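Glutathione S-transferase (Bombyx mori, PDB 4E8H) binds glutathione as a homodimer and probably catalyses its transfer onto electrophilic substrates. Local coordinates at residues Q5-Y10 / M61-F66; W142-L147 / S180-I185. All coordinates share one frame; numbering follows the deposited sequence.

From the N terminus, the chain enters strand 7-11, makes its crossing through helix 16-27 and strand 32-36, and returns in strand 60-63 to lie antiparallel beside the first; interaction 1 closes that loop inside the thioredoxin-like N-terminal domain. Helix 71-82 and the long helix 93-124 then lead into the all-helical C-terminal domain. There interaction 2 closes a second, shorter loop, joining the end of helix 130-146 to the start of helix 183-196, with helix 160-174 in the intervening chain. The two loops follow in series, neither nested nor crossed. The centres of the two interactions lie about 36 Å apart, on opposite sides of the chain's centre, yet each has residues touching the second subunit.

Interaction 1: residues Q5-Y10 / M61-F66; sequences QPIKLY and MDDNGF
Lys8 and Asp62 form the antiparallel hydrogen-bonded pair at the middle of this contact: Lys8 N reaches Asp62 O at 2.9 Å, and Asp62 N returns a bond to Lys8 O. The neighbouring pair, Leu9 with Met61, is non-hydrogen-bonded; on its face Ile7 CG2 presses on Met61 CG at 3.4 Å, closer than two such carbons normally sit.

Past the strands, polar groups take over. Asn64 ND2 gives a nearly straight bond of 3.1 Å to Gln5 O, approaching from above that carbonyl's plane, and another of 2.7 Å to Asp63 OD1. A water donates to Pro6 O and Asp62 O and accepts from Asn64 N and Gln5 NE2. With CG anti to the backbone N (chi1 175°), Asp62 brings OD1 to Gly65 N at 2.7 Å, an Asx motif starting one residue before the type I' turn Asp63-Phe66. Asp63 OD2 hydrogen-bonds the Tyr77 and Tyr82 hydroxyls and forms a salt bridge with Arg94 of the second subunit. A leucine in place of Asn64 would probably leave Gln5 O without its amide donor and Asp63 OD1 without that N-H. The chemistry thus joins the two central strands and fixes the turn into strand 66-69 by carboxylate, amide and water.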
ATOM      1  N   GLN B   5      20.655 -19.406   3.932  1.00 26.08           N
ATOM      2  CA  GLN B   5      20.578 -19.548   5.380  1.00 24.98           C
ATOM      3  C   GLN B   5      19.227 -18.959   5.806  1.00 23.71           C
ATOM      4  O   GLN B   5      18.589 -18.262   5.010  1.00 23.65           O
ATOM      5  CB  GLN B   5      21.779 -18.871   6.066  1.00 25.24           C
ATOM      6  CG  GLN B   5      21.611 -17.395   6.416  1.00 26.35           C
ATOM      7  CD  GLN B   5      22.898 -16.593   6.255  1.00 27.78           C
ATOM      8  OE1 GLN B   5      24.003 -17.117   6.410  1.00 28.37           O
ATOM      9  NE2 GLN B   5      22.753 -15.312   5.937  1.00 28.18           N
ATOM     10  N   PRO B   6      18.770 -19.255   7.040  1.00 22.36           N
ATOM     11  CA  PRO B   6      17.483 -18.722   7.489  1.00 21.17           C
ATOM     12  C   PRO B   6      17.374 -17.208   7.343  1.00 19.92           C
ATOM     13  O   PRO B   6      18.317 -16.478   7.662  1.00 19.78           O
ATOM     14  CB  PRO B   6      17.447 -19.117   8.964  1.00 21.22           C
ATOM     15  CG  PRO B   6      18.232 -20.371   9.017  1.00 21.77           C
ATOM     16  CD  PRO B   6      19.344 -20.188   8.028  1.00 22.29           C
ATOM     17  N   ILE B   7      16.228 -16.759   6.841  1.00 18.52           N
ATOM     18  CA  ILE B   7      15.932 -15.339   6.718  1.00 17.13           C
ATOM     19  C   ILE B   7      15.761 -14.751   8.116  1.00 16.35           C
ATOM     20  O   ILE B   7      15.178 -15.387   8.998  1.00 16.20           O
ATOM     21  CB  ILE B   7      14.669 -15.101   5.854  1.00 17.11           C
ATOM     22  CG1 ILE B   7      14.908 -15.592   4.419  1.00 16.90           C
ATOM     23  CG2 ILE B   7      14.276 -13.631   5.858  1.00 16.94           C
ATOM     24  CD1 ILE B   7      13.650 -15.713   3.569  1.00 16.61           C
ATOM     25  N   LYS B   8      16.296 -13.551   8.315  1.00 15.34           N
ATOM     26  CA  LYS B   8      16.182 -12.865   9.595  1.00 14.54           C
ATOM     27  C   LYS B   8      15.018 -11.887   9.575  1.00 13.78           C
ATOM     28  O   LYS B   8      14.772 -11.220   8.567  1.00 13.58           O
ATOM     29  CB  LYS B   8      17.487 -12.144   9.945  1.00 14.68           C
ATOM     30  CG  LYS B   8      18.620 -13.085  10.341  1.00 15.45           C
ATOM     31  CD  LYS B   8      19.934 -12.347  10.550  1.00 16.68           C
ATOM     32  CE  LYS B   8      21.089 -13.334  10.680  1.00 17.55           C
ATOM     33  NZ  LYS B   8      22.404 -12.652  10.837  1.00 18.12           N
ATOM     34  N   LEU B   9      14.295 -11.817  10.688  1.00 12.98           N
ATOM     35  CA  LEU B   9      13.216 -10.850  10.834  1.00 12.39           C
ATOM     36  C   LEU B   9      13.355 -10.075  12.135  1.00 12.09           C
ATOM     37  O   LEU B   9      13.288 -10.653  13.223  1.00 12.07           O
ATOM     38  CB  LEU B   9      11.841 -11.530  10.761  1.00 12.26           C
ATOM     39  CG  LEU B   9      10.652 -10.575  10.594  1.00 12.20           C
ATOM     40  CD1 LEU B   9      10.543 -10.083   9.152  1.00 12.14           C
ATOM     41  CD2 LEU B   9       9.353 -11.232  11.039  1.00 12.10           C
ATOM     42  N   TYR B  10      13.565  -8.769  12.012  1.00 11.78           N
ATOM     43  CA  TYR B  10      13.563  -7.870  13.163  1.00 11.61           C
ATOM     44  C   TYR B  10      12.107  -7.535  13.467  1.00 11.53           C
ATOM     45  O   TYR B  10      11.387  -7.042  12.598  1.00 11.47           O
ATOM     46  CB  TYR B  10      14.406  -6.621  12.875  1.00 11.58           C
ATOM     47  CG  TYR B  10      15.868  -6.945  12.642  1.00 11.71           C
ATOM     48  CD1 TYR B  10      16.793  -6.878  13.684  1.00 11.74           C
ATOM     49  CD2 TYR B  10      16.321  -7.349  11.385  1.00 12.03           C
ATOM     50  CE1 TYR B  10      18.134  -7.190  13.476  1.00 12.17           C
ATOM     51  CE2 TYR B  10      17.658  -7.667  11.169  1.00 12.32           C
ATOM     52  CZ  TYR B  10      18.558  -7.583  12.217  1.00 12.53           C
ATOM     53  OH  TYR B  10      19.880  -7.895  11.999  1.00 13.14           O
ATOM     54  N   MET B  61      13.209  -7.268   7.174  1.00  9.31           N
ATOM     55  CA  MET B  61      13.708  -8.568   6.758  1.00  9.72           C
ATOM     56  C   MET B  61      15.151  -8.468   6.272  1.00  9.97           C
ATOM     57  O   MET B  61      15.509  -7.530   5.557  1.00  9.94           O
ATOM     58  CB  MET B  61      12.821  -9.129   5.645  1.00  9.72           C
ATOM     59  CG  MET B  61      13.242 -10.495   5.140  1.00 10.18           C
ATOM     60  SD  MET B  61      12.733 -10.806   3.442  1.00 11.18           S
ATOM     61  CE  MET B  61      13.928  -9.816   2.541  1.00 10.98           C
ATOM     62  N   ASP B  62      15.971  -9.440   6.674  1.00 10.39           N
ATOM     63  CA  ASP B  62      17.311  -9.626   6.115  1.00 10.89           C
ATOM     64  C   ASP B  62      17.434 -11.040   5.541  1.00 11.15           C
ATOM     65  O   ASP B  62      17.706 -12.002   6.270  1.00 11.14           O
ATOM     66  CB  ASP B  62      18.399  -9.350   7.168  1.00 10.94           C
ATOM     67  CG  ASP B  62      19.819  -9.639   6.660  1.00 11.38           C
ATOM     68  OD1 ASP B  62      20.009  -9.987   5.471  1.00 11.74           O
ATOM     69  OD2 ASP B  62      20.760  -9.516   7.468  1.00 12.29           O
ATOM     70  N   ASP B  63      17.211 -11.152   4.233  1.00 11.52           N
ATOM     71  CA  ASP B  63      17.427 -12.396   3.504  1.00 12.02           C
ATOM     72  C   ASP B  63      18.867 -12.410   3.012  1.00 12.24           C
ATOM     73  O   ASP B  63      19.164 -11.945   1.904  1.00 12.30           O
ATOM     74  CB  ASP B  63      16.430 -12.538   2.340  1.00 12.09           C
ATOM     75  CG  ASP B  63      16.691 -13.770   1.468  1.00 12.55           C
ATOM     76  OD1 ASP B  63      17.389 -14.709   1.907  1.00 13.13           O
ATOM     77  OD2 ASP B  63      16.184 -13.797   0.327  1.00 13.24           O
ATOM     78  N   ASN B  64      19.757 -12.907   3.866  1.00 12.47           N
ATOM     79  CA  ASN B  64      21.135 -13.180   3.484  1.00 12.63           C
ATOM     80  C   ASN B  64      21.835 -11.973   2.843  1.00 12.30           C
ATOM     81  O   ASN B  64      22.537 -12.105   1.838  1.00 12.38           O
ATOM     82  CB  ASN B  64      21.171 -14.414   2.572  1.00 12.88           C
ATOM     83  CG  ASN B  64      20.638 -15.664   3.261  1.00 13.85           C
ATOM     84  OD1 ASN B  64      21.412 -16.517   3.678  1.00 14.96           O
ATOM     85  ND2 ASN B  64      19.317 -15.769   3.393  1.00 14.52           N
ATOM     86  N   GLY B  65      21.631 -10.798   3.433  1.00 11.84           N
ATOM     87  CA  GLY B  65      22.215  -9.559   2.923  1.00 11.14           C
ATOM     88  C   GLY B  65      21.229  -8.637   2.226  1.00 10.62           C
ATOM     89  O   GLY B  65      21.463  -7.429   2.137  1.00 10.67           O
ATOM     90  N   PHE B  66      20.135  -9.201   1.719  1.00  9.99           N
ATOM     91  CA  PHE B  66      19.084  -8.406   1.086  1.00  9.26           C
ATOM     92  C   PHE B  66      18.109  -7.898   2.143  1.00  8.93           C
ATOM     93  O   PHE B  66      17.436  -8.685   2.817  1.00  8.80           O
ATOM     94  CB  PHE B  66      18.360  -9.208  -0.006  1.00  9.18           C
ATOM     95  CG  PHE B  66      17.212  -8.472  -0.653  1.00  8.70           C
ATOM     96  CD1 PHE B  66      17.429  -7.298  -1.374  1.00  8.64           C
ATOM     97  CD2 PHE B  66      15.913  -8.964  -0.555  1.00  8.26           C
ATOM     98  CE1 PHE B  66      16.369  -6.618  -1.974  1.00  8.31           C
ATOM     99  CE2 PHE B  66      14.845  -8.292  -1.154  1.00  8.26           C
ATOM    100  CZ  PHE B  66      15.075  -7.117  -1.865  1.00  8.19           C
TER
HETATM  101  O   HOH W   1      19.741 -14.209   6.644  1.00 12.66           O

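Interaction 2: residues W142-L147 / S180-I185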
ATOM      1  N   TRP B 142     -17.302  -2.509   3.529  1.00  6.44           N
ATOM      2  CA  TRP B 142     -16.623  -2.755   2.257  1.00  6.49           C
ATOM      3  C   TRP B 142     -15.974  -4.141   2.195  1.00  6.43           C
ATOM      4  O   TRP B 142     -16.134  -4.853   1.201  1.00  6.52           O
ATOM      5  CB  TRP B 142     -15.576  -1.674   1.969  1.00  6.50           C
ATOM      6  CG  TRP B 142     -16.134  -0.299   1.712  1.00  6.76           C
ATOM      7  CD1 TRP B 142     -17.351   0.013   1.171  1.00  6.65           C
ATOM      8  CD2 TRP B 142     -15.471   0.951   1.951  1.00  6.90           C
ATOM      9  NE1 TRP B 142     -17.495   1.376   1.081  1.00  7.07           N
ATOM     10  CE2 TRP B 142     -16.355   1.976   1.548  1.00  6.96           C
ATOM     11  CE3 TRP B 142     -14.219   1.303   2.476  1.00  6.96           C
ATOM     12  CZ2 TRP B 142     -16.027   3.335   1.651  1.00  7.16           C
ATOM     13  CZ3 TRP B 142     -13.893   2.654   2.577  1.00  7.11           C
ATOM     14  CH2 TRP B 142     -14.796   3.652   2.167  1.00  7.17           C
ATOM     15  N   LEU B 143     -15.246  -4.521   3.246  1.00  6.31           N
ATOM     16  CA  LEU B 143     -14.643  -5.857   3.316  1.00  6.19           C
ATOM     17  C   LEU B 143     -15.707  -6.949   3.230  1.00  6.26           C
ATOM     18  O   LEU B 143     -15.532  -7.942   2.515  1.00  6.03           O
ATOM     19  CB  LEU B 143     -13.799  -6.029   4.585  1.00  6.09           C
ATOM     20  CG  LEU B 143     -13.144  -7.396   4.845  1.00  5.86           C
ATOM     21  CD1 LEU B 143     -12.154  -7.798   3.747  1.00  5.20           C
ATOM     22  CD2 LEU B 143     -12.463  -7.401   6.203  1.00  5.88           C
ATOM     23  N   ASN B 144     -16.808  -6.756   3.956  1.00  6.43           N
ATOM     24  CA  ASN B 144     -17.936  -7.677   3.884  1.00  6.87           C
ATOM     25  C   ASN B 144     -18.465  -7.809   2.454  1.00  7.31           C
ATOM     26  O   ASN B 144     -18.795  -8.910   2.009  1.00  7.35           O
ATOM     27  CB  ASN B 144     -19.061  -7.253   4.830  1.00  6.60           C
ATOM     28  CG  ASN B 144     -20.083  -8.352   5.037  1.00  6.49           C
ATOM     29  OD1 ASN B 144     -19.817  -9.342   5.720  1.00  6.06           O
ATOM     30  ND2 ASN B 144     -21.258  -8.189   4.441  1.00  5.58           N
ATOM     31  N   THR B 145     -18.530  -6.686   1.743  1.00  8.00           N
ATOM     32  CA  THR B 145     -18.955  -6.666   0.342  1.00  8.76           C
ATOM     33  C   THR B 145     -17.942  -7.364  -0.570  1.00  9.27           C
ATOM     34  O   THR B 145     -18.336  -8.092  -1.483  1.00  9.36           O
ATOM     35  CB  THR B 145     -19.245  -5.223  -0.141  1.00  8.70           C
ATOM     36  OG1 THR B 145     -20.245  -4.640   0.701  1.00  8.83           O
ATOM     37  CG2 THR B 145     -19.746  -5.201  -1.588  1.00  8.84           C
ATOM     38  N   PHE B 146     -16.648  -7.157  -0.316  1.00  9.96           N
ATOM     39  CA  PHE B 146     -15.595  -7.819  -1.100  1.00 10.63           C
ATOM     40  C   PHE B 146     -15.756  -9.336  -1.043  1.00 11.30           C
ATOM     41  O   PHE B 146     -15.430 -10.040  -1.999  1.00 11.34           O
ATOM     42  CB  PHE B 146     -14.183  -7.446  -0.615  1.00 10.45           C
ATOM     43  CG  PHE B 146     -13.829  -5.983  -0.767  1.00 10.16           C
ATOM     44  CD1 PHE B 146     -14.585  -5.125  -1.564  1.00  9.85           C
ATOM     45  CD2 PHE B 146     -12.703  -5.474  -0.125  1.00  9.74           C
ATOM     46  CE1 PHE B 146     -14.243  -3.780  -1.692  1.00  9.99           C
ATOM     47  CE2 PHE B 146     -12.348  -4.135  -0.253  1.00  9.84           C
ATOM     48  CZ  PHE B 146     -13.120  -3.286  -1.038  1.00  9.85           C
ATOM     49  N   LEU B 147     -16.271  -9.822   0.084  1.00 12.21           N
ATOM     50  CA  LEU B 147     -16.436 -11.254   0.317  1.00 13.14           C
ATOM     51  C   LEU B 147     -17.774 -11.827  -0.173  1.00 14.12           C
ATOM     52  O   LEU B 147     -18.055 -13.011   0.037  1.00 14.31           O
ATOM     53  CB  LEU B 147     -16.202 -11.574   1.799  1.00 12.87           C
ATOM     54  CG  LEU B 147     -14.769 -11.362   2.299  1.00 12.35           C
ATOM     55  CD1 LEU B 147     -14.719 -11.168   3.807  1.00 11.80           C
ATOM     56  CD2 LEU B 147     -13.856 -12.499   1.857  1.00 11.84           C
ATOM     57  N   SER B 180     -20.207 -10.429  13.989  1.00 15.07           N
ATOM     58  CA  SER B 180     -20.967 -11.590  13.521  1.00 15.12           C
ATOM     59  C   SER B 180     -22.109 -11.232  12.558  1.00 15.08           C
ATOM     60  O   SER B 180     -22.501 -12.059  11.731  1.00 15.09           O
ATOM     61  CB  SER B 180     -21.472 -12.442  14.693  1.00 15.17           C
ATOM     62  OG  SER B 180     -22.326 -11.701  15.545  1.00 15.21           O
ATOM     63  N   SER B 181     -22.621 -10.003  12.648  1.00 14.95           N
ATOM     64  CA  SER B 181     -23.658  -9.533  11.723  1.00 14.82           C
ATOM     65  C   SER B 181     -23.125  -9.205  10.323  1.00 14.57           C
ATOM     66  O   SER B 181     -23.907  -9.084   9.376  1.00 14.62           O
ATOM     67  CB  SER B 181     -24.407  -8.332  12.292  1.00 14.92           C
ATOM     68  OG  SER B 181     -23.611  -7.162  12.236  1.00 15.13           O
ATOM     69  N   HIS B 182     -21.808  -9.035  10.198  1.00 14.12           N
ATOM     70  CA  HIS B 182     -21.167  -9.032   8.882  1.00 13.71           C
ATOM     71  C   HIS B 182     -20.920 -10.495   8.523  1.00 13.42           C
ATOM     72  O   HIS B 182     -19.842 -11.043   8.781  1.00 13.23           O
ATOM     73  CB  HIS B 182     -19.853  -8.239   8.875  1.00 13.70           C
ATOM     74  CG  HIS B 182     -20.001  -6.801   9.265  1.00 13.73           C
ATOM     75  ND1 HIS B 182     -19.936  -5.766   8.354  1.00 13.75           N
ATOM     76  CD2 HIS B 182     -20.190  -6.225  10.475  1.00 13.70           C
ATOM     77  CE1 HIS B 182     -20.087  -4.616   8.987  1.00 13.68           C
ATOM     78  NE2 HIS B 182     -20.244  -4.867  10.275  1.00 14.09           N
ATOM     79  N   GLU B 183     -21.940 -11.120   7.940  1.00 13.03           N
ATOM     80  CA  GLU B 183     -21.955 -12.568   7.743  1.00 12.77           C
ATOM     81  C   GLU B 183     -20.828 -13.085   6.850  1.00 12.01           C
ATOM     82  O   GLU B 183     -20.280 -14.156   7.118  1.00 11.86           O
ATOM     83  CB  GLU B 183     -23.321 -13.036   7.231  1.00 13.11           C
ATOM     84  CG  GLU B 183     -24.462 -12.801   8.221  1.00 14.82           C
ATOM     85  CD  GLU B 183     -25.745 -13.511   7.829  1.00 17.02           C
ATOM     86  OE1 GLU B 183     -25.712 -14.744   7.629  1.00 17.85           O
ATOM     87  OE2 GLU B 183     -26.793 -12.836   7.732  1.00 17.93           O
ATOM     88  N   ASN B 184     -20.478 -12.333   5.807  1.00 11.11           N
ATOM     89  CA  ASN B 184     -19.357 -12.715   4.949  1.00 10.33           C
ATOM     90  C   ASN B 184     -18.030 -12.707   5.702  1.00  9.74           C
ATOM     91  O   ASN B 184     -17.229 -13.628   5.552  1.00  9.65           O
ATOM     92  CB  ASN B 184     -19.268 -11.825   3.706  1.00 10.27           C
ATOM     93  CG  ASN B 184     -20.480 -11.957   2.804  1.00 10.58           C
ATOM     94  OD1 ASN B 184     -21.107 -13.015   2.729  1.00 10.79           O
ATOM     95  ND2 ASN B 184     -20.816 -10.876   2.106  1.00  9.83           N
ATOM     96  N   ILE B 185     -17.812 -11.673   6.513  1.00  9.05           N
ATOM     97  CA  ILE B 185     -16.608 -11.587   7.341  1.00  8.39           C
ATOM     98  C   ILE B 185     -16.577 -12.737   8.350  1.00  8.18           C
ATOM     99  O   ILE B 185     -15.554 -13.409   8.493  1.00  7.97           O
ATOM    100  CB  ILE B 185     -16.463 -10.212   8.057  1.00  8.29           C
ATOM    101  CG1 ILE B 185     -16.336  -9.084   7.024  1.00  8.03           C
ATOM    102  CG2 ILE B 185     -15.249 -10.213   8.999  1.00  8.02           C
ATOM    103  CD1 ILE B 185     -16.158  -7.689   7.615  1.00  8.00           C
TER
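Asn144, in the last turn of helix 130-146, comes closest to Asn184, in the first turn of helix 183-196, with their CA atoms 5.3 Å apart. His182 holds the N-cap position of the second helix and is the centre of an inverse gamma turn, so the chain bends sharply just before the helix.

Asn144 bonds through both its side chain and its backbone. The chi1 of -166° swings the amide away from its own N and carries OD1 to the other helix, where it accepts from Ile185 N at 3.2 Å; the donor is tilted 21° from the carbonyl plane. In return Asn184 ND2 bonds to Asn144 O at 2.8 Å, lying above that carbonyl's plane. The two side chains cross at about a right angle, their amide planes just 18° apart. Asn144 CB sits at the edge of the His182 ring, in its plane, 3.9 Å from ND1. Leu147 CB packs on Asn184 CB at 3.6 Å.

Beside the amides the packing is aliphatic: Leu147 CD1 meets Ile185 CG1 at 4.2 Å and Leu143 CD2 meets Ile185 CD1 at 4.0 Å; Val153 touches both leucines, and Ile165 and Ile169 extend the layer. An asparagine from one helix accepting a backbone N-H in another's first turn, beside a buried aliphatic layer, joins two helices of the all-helical C-terminal domain of the glutathione transferase fold.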